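PDB 6MLY: bifunctional GH43-CE protein from Bacteroides eggerthii, which probably hydrolyses xylan-derived chains as a family 43 beta-xylosidase, and also carries an esterase-like alpha/beta-hydrolase domain. Local coordinates for residues F267-C270 / G274-P277; M58-N61 / N65-L68. All blocks are in the same frame, centred on the assembly; numbering follows the deposited sequence.

Contact 1: F267-C270 / G274-P277; sequences FEDC and GRIP. With EDO (1,2-ethanediol), chain F.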
# COMPACT_ATOMS: atom_id res chain seq x y z
N PHE A 267 -21.20 9.00 -4.64
CA PHE A 267 -19.89 8.43 -4.29
C PHE A 267 -19.19 9.26 -3.20
O PHE A 267 -19.39 10.48 -3.10
CB PHE A 267 -19.00 8.29 -5.53
CG PHE A 267 -18.49 9.58 -6.13
CD1 PHE A 267 -17.39 10.23 -5.59
CD2 PHE A 267 -19.09 10.13 -7.25
CE1 PHE A 267 -16.91 11.41 -6.14
CE2 PHE A 267 -18.62 11.31 -7.80
CZ PHE A 267 -17.53 11.95 -7.25
N GLU A 268 -18.35 8.57 -2.42
CA GLU A 268 -17.48 9.14 -1.37
C GLU A 268 -16.04 9.14 -1.87
O GLU A 268 -15.69 8.36 -2.75
CB GLU A 268 -17.60 8.29 -0.09
CG GLU A 268 -17.13 9.00 1.17
CD GLU A 268 -16.85 8.08 2.35
OE1 GLU A 268 -16.71 6.85 2.13
OE2 GLU A 268 -16.74 8.58 3.50
N ASP A 269 -15.20 10.01 -1.29
CA ASP A 269 -13.74 9.92 -1.43
C ASP A 269 -13.19 9.10 -0.26
O ASP A 269 -12.96 9.64 0.82
CB ASP A 269 -13.10 11.31 -1.48
CG ASP A 269 -13.58 12.17 -2.64
OD1 ASP A 269 -14.09 11.59 -3.62
OD2 ASP A 269 -13.46 13.41 -2.55
N CYS A 270 -12.99 7.79 -0.49
CA CYS A 270 -12.57 6.84 0.56
C CYS A 270 -11.06 6.62 0.51
O CYS A 270 -10.58 5.51 0.73
CB CYS A 270 -13.31 5.51 0.42
SG CYS A 270 -13.66 4.68 2.00
N GLY A 274 -9.89 4.95 -3.81
CA GLY A 274 -10.41 5.92 -4.78
C GLY A 274 -11.73 6.54 -4.35
O GLY A 274 -11.88 6.98 -3.20
N ARG A 275 -12.69 6.57 -5.29
CA ARG A 275 -14.00 7.23 -5.13
C ARG A 275 -15.10 6.20 -5.44
O ARG A 275 -15.29 5.80 -6.58
CB ARG A 275 -14.05 8.47 -6.04
CG ARG A 275 -12.86 9.41 -5.86
CD ARG A 275 -13.04 10.76 -6.52
NE ARG A 275 -12.68 10.76 -7.94
CZ ARG A 275 -13.15 11.62 -8.84
NH1 ARG A 275 -14.01 12.56 -8.49
NH2 ARG A 275 -12.78 11.52 -10.11
N ILE A 276 -15.82 5.79 -4.38
CA ILE A 276 -16.54 4.51 -4.35
C ILE A 276 -18.05 4.76 -4.35
O ILE A 276 -18.55 5.54 -3.55
CB ILE A 276 -16.08 3.64 -3.15
CG1 ILE A 276 -16.26 4.34 -1.80
CG2 ILE A 276 -14.64 3.18 -3.32
CD1 ILE A 276 -16.25 3.40 -0.63
N PRO A 277 -18.81 4.13 -5.28
CA PRO A 277 -20.28 4.23 -5.31
C PRO A 277 -21.04 3.95 -4.01
O PRO A 277 -20.69 3.02 -3.26
CB PRO A 277 -20.65 3.16 -6.34
CG PRO A 277 -19.51 3.19 -7.32
CD PRO A 277 -18.30 3.38 -6.44
C1 EDO F . -14.20 14.85 -11.20
O1 EDO F . -14.73 13.53 -11.02
C2 EDO F . -13.63 14.95 -12.60
O2 EDO F . -14.66 14.64 -13.56
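With its CG lodged between the backbone N and the carbonyl carbon (chi1 71°), Phe267 sets its ring beside the side chain of Arg275, whose own CG lies anti to the carbonyl carbon and whose chain bends at chi3 (-84°). The two side chains run the same way from one face of a beta hairpin, formed by strands 262-269 and 275-282 in a blade of the five-bladed beta-propeller of family 43. Phe267 CD1 rests 3.8 Å from Arg275 CB, and CZ comes equally near NH1, with ring and guanidinium planes almost perpendicular (88°). Asp269 lies alongside the same aliphatic stem, its OD1 3.2 Å from Arg275 CD, while the charged ends do not meet. Behind this face Glu268 and Ile276 form a hydrogen-bonded antiparallel pair, and at the turn Cys270 N binds Gly274 O at 3.0 Å. On the reverse face Ile276 CD1 packs against Cys270 CB. Asp29 accepts a hydrogen bond from Arg275 N, and the guanidinium makes a long, weak ion pair with Asp32. Were Arg275 an alanine, the CB against Phe267 CD1 would remain, but CE1 and CZ would probably lose CD and NH1 as neighbours, and Asp269 OD1 the methylenes it lies against. At the guanidinium edge, NH1 and NH2 both donate to O1 of a 1,2-ethanediol, probably from the crystallisation liquor, NH1 at 2.8 Å.

Contact 2: M58-N61 / N65-L68; sequences MKSN and NWKL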
# COMPACT_ATOMS: atom_id res chain seq x y z
N MET A 58 -21.30 -0.26 -17.22
CA MET A 58 -21.53 -1.36 -16.30
C MET A 58 -23.02 -1.71 -16.28
O MET A 58 -23.86 -0.83 -16.28
CB MET A 58 -21.11 -0.99 -14.87
CG MET A 58 -19.63 -0.74 -14.72
SD MET A 58 -19.14 -0.60 -12.99
CE MET A 58 -17.45 -0.03 -13.19
N LYS A 59 -23.32 -3.01 -16.24
CA LYS A 59 -24.68 -3.54 -16.19
C LYS A 59 -24.95 -4.11 -14.80
O LYS A 59 -24.04 -4.64 -14.16
CB LYS A 59 -24.85 -4.60 -17.28
CG LYS A 59 -26.11 -5.45 -17.19
CD LYS A 59 -26.15 -6.58 -18.21
CE LYS A 59 -27.50 -7.25 -18.30
NZ LYS A 59 -27.80 -7.70 -19.68
N SER A 60 -26.20 -4.01 -14.34
CA SER A 60 -26.68 -4.68 -13.12
C SER A 60 -28.16 -5.04 -13.29
O SER A 60 -28.83 -4.53 -14.17
CB SER A 60 -26.46 -3.84 -11.89
OG SER A 60 -26.78 -4.56 -10.71
N ASN A 61 -28.64 -5.96 -12.43
CA ASN A 61 -30.03 -6.40 -12.43
C ASN A 61 -30.69 -6.10 -11.07
O ASN A 61 -31.92 -6.19 -10.96
CB ASN A 61 -30.13 -7.89 -12.78
CG ASN A 61 -30.21 -8.14 -14.27
OD1 ASN A 61 -31.16 -7.70 -14.93
ND2 ASN A 61 -29.24 -8.86 -14.81
N ASN A 65 -25.11 -6.13 -7.66
CA ASN A 65 -24.15 -6.91 -8.41
C ASN A 65 -23.97 -6.29 -9.80
O ASN A 65 -24.87 -6.35 -10.64
CB ASN A 65 -24.57 -8.38 -8.47
CG ASN A 65 -24.63 -9.01 -7.09
OD1 ASN A 65 -23.68 -8.93 -6.32
ND2 ASN A 65 -25.76 -9.62 -6.77
N TRP A 66 -22.78 -5.71 -10.03
CA TRP A 66 -22.43 -4.98 -11.23
C TRP A 66 -21.44 -5.80 -12.06
O TRP A 66 -20.80 -6.72 -11.55
CB TRP A 66 -21.85 -3.61 -10.86
CG TRP A 66 -22.87 -2.71 -10.22
CD1 TRP A 66 -23.14 -2.57 -8.89
CD2 TRP A 66 -23.77 -1.82 -10.91
NE1 TRP A 66 -24.15 -1.66 -8.70
CE2 TRP A 66 -24.56 -1.19 -9.92
CE3 TRP A 66 -24.00 -1.51 -12.26
CZ2 TRP A 66 -25.54 -0.26 -10.24
CZ3 TRP A 66 -24.97 -0.59 -12.57
CH2 TRP A 66 -25.74 0.02 -11.58
N LYS A 67 -21.32 -5.46 -13.35
CA LYS A 67 -20.27 -6.02 -14.21
C LYS A 67 -20.07 -5.12 -15.43
O LYS A 67 -21.01 -4.50 -15.91
CB LYS A 67 -20.60 -7.47 -14.60
CG LYS A 67 -21.60 -7.66 -15.73
CD LYS A 67 -21.68 -9.09 -16.22
CE LYS A 67 -22.61 -9.24 -17.40
NZ LYS A 67 -22.44 -10.55 -18.07
N LEU A 68 -18.83 -5.08 -15.92
CA LEU A 68 -18.45 -4.33 -17.12
C LEU A 68 -18.92 -5.09 -18.36
O LEU A 68 -18.75 -6.31 -18.46
CB LEU A 68 -16.92 -4.16 -17.13
CG LEU A 68 -16.37 -3.21 -16.07
CD1 LEU A 68 -14.91 -3.52 -15.75
CD2 LEU A 68 -16.53 -1.76 -16.51
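Ser60 meets Trp66 through its CB, which sits over one face of the indole, 3.5 Å from the centroid of the six-membered ring and only 14° off its normal, a CH-pi contact. The same serine turns OG anti to its backbone N (chi1 -173°), which carries the hydroxyl to Asn65 O, 2.6 Å away; the OG donates from above the carbonyl plane rather than within it. Met58 approaches the indole differently: its CB lies 3.9 Å from Trp66 CE3, and its backbone O stands at the ring edge, in plane. Farther along this face Met58 and Leu68 lie side by side, Met58 CG 3.7 Å from Leu68 CD2.

The frame beneath is a beta hairpin of strands 56-60 and 66-71, neighbours in a four-stranded propeller blade. Lys59 and Lys67 form its hydrogen-bonded pair, with Lys59 N to Lys67 O at 2.8 Å and Lys67 N to Lys59 O at 3.0 Å. Both lysine side chains leave from the face away from the indole, and Lys59 NZ stays 6.3 Å from Lys67 NZ.

Strand 41-45 flanks the hairpin, with Met44 touching both Met58 and Trp66. Asn65 reaches beyond the turn, its OD1 accepting from Arg307 N and its ND2 donating to Asp305 O, while Trp66 NE1 makes a weak hydrogen bond to Leu63 O, and Ser60 OG takes weak hydrogen bonds from Asp62 N and Leu63 N. Lys59 NZ forms a salt bridge with Glu128. The hairpin is thus two-sided: beside an apolar aromatic face the serine hydroxyl ties the turn's backbone together as donor and acceptor, whereas the acid bound to Lys59 would probably ease the mutual repulsion of the lysine pair.

Contacts 1 and 2 are both hairpin ends within the same family 43 glycosidase domain, and each joins two strands that follow one another in the chain. Contact 2 closes before contact 1 opens. Their centres lie 18 Å apart and their nearest atoms about 6 Å, so the two do not touch. Contact 1 is the nearer to a predicted active-site residue: the side chain of Phe267 is about 9 Å from that of Asp143, the residue predicted to tune the proton donor; that predicted donor, Glu200, is not modelled. Contact 2 lies away from the annotated sites. The ethanediol belongs to contact 1 and also hydrogen-bonds Asp32.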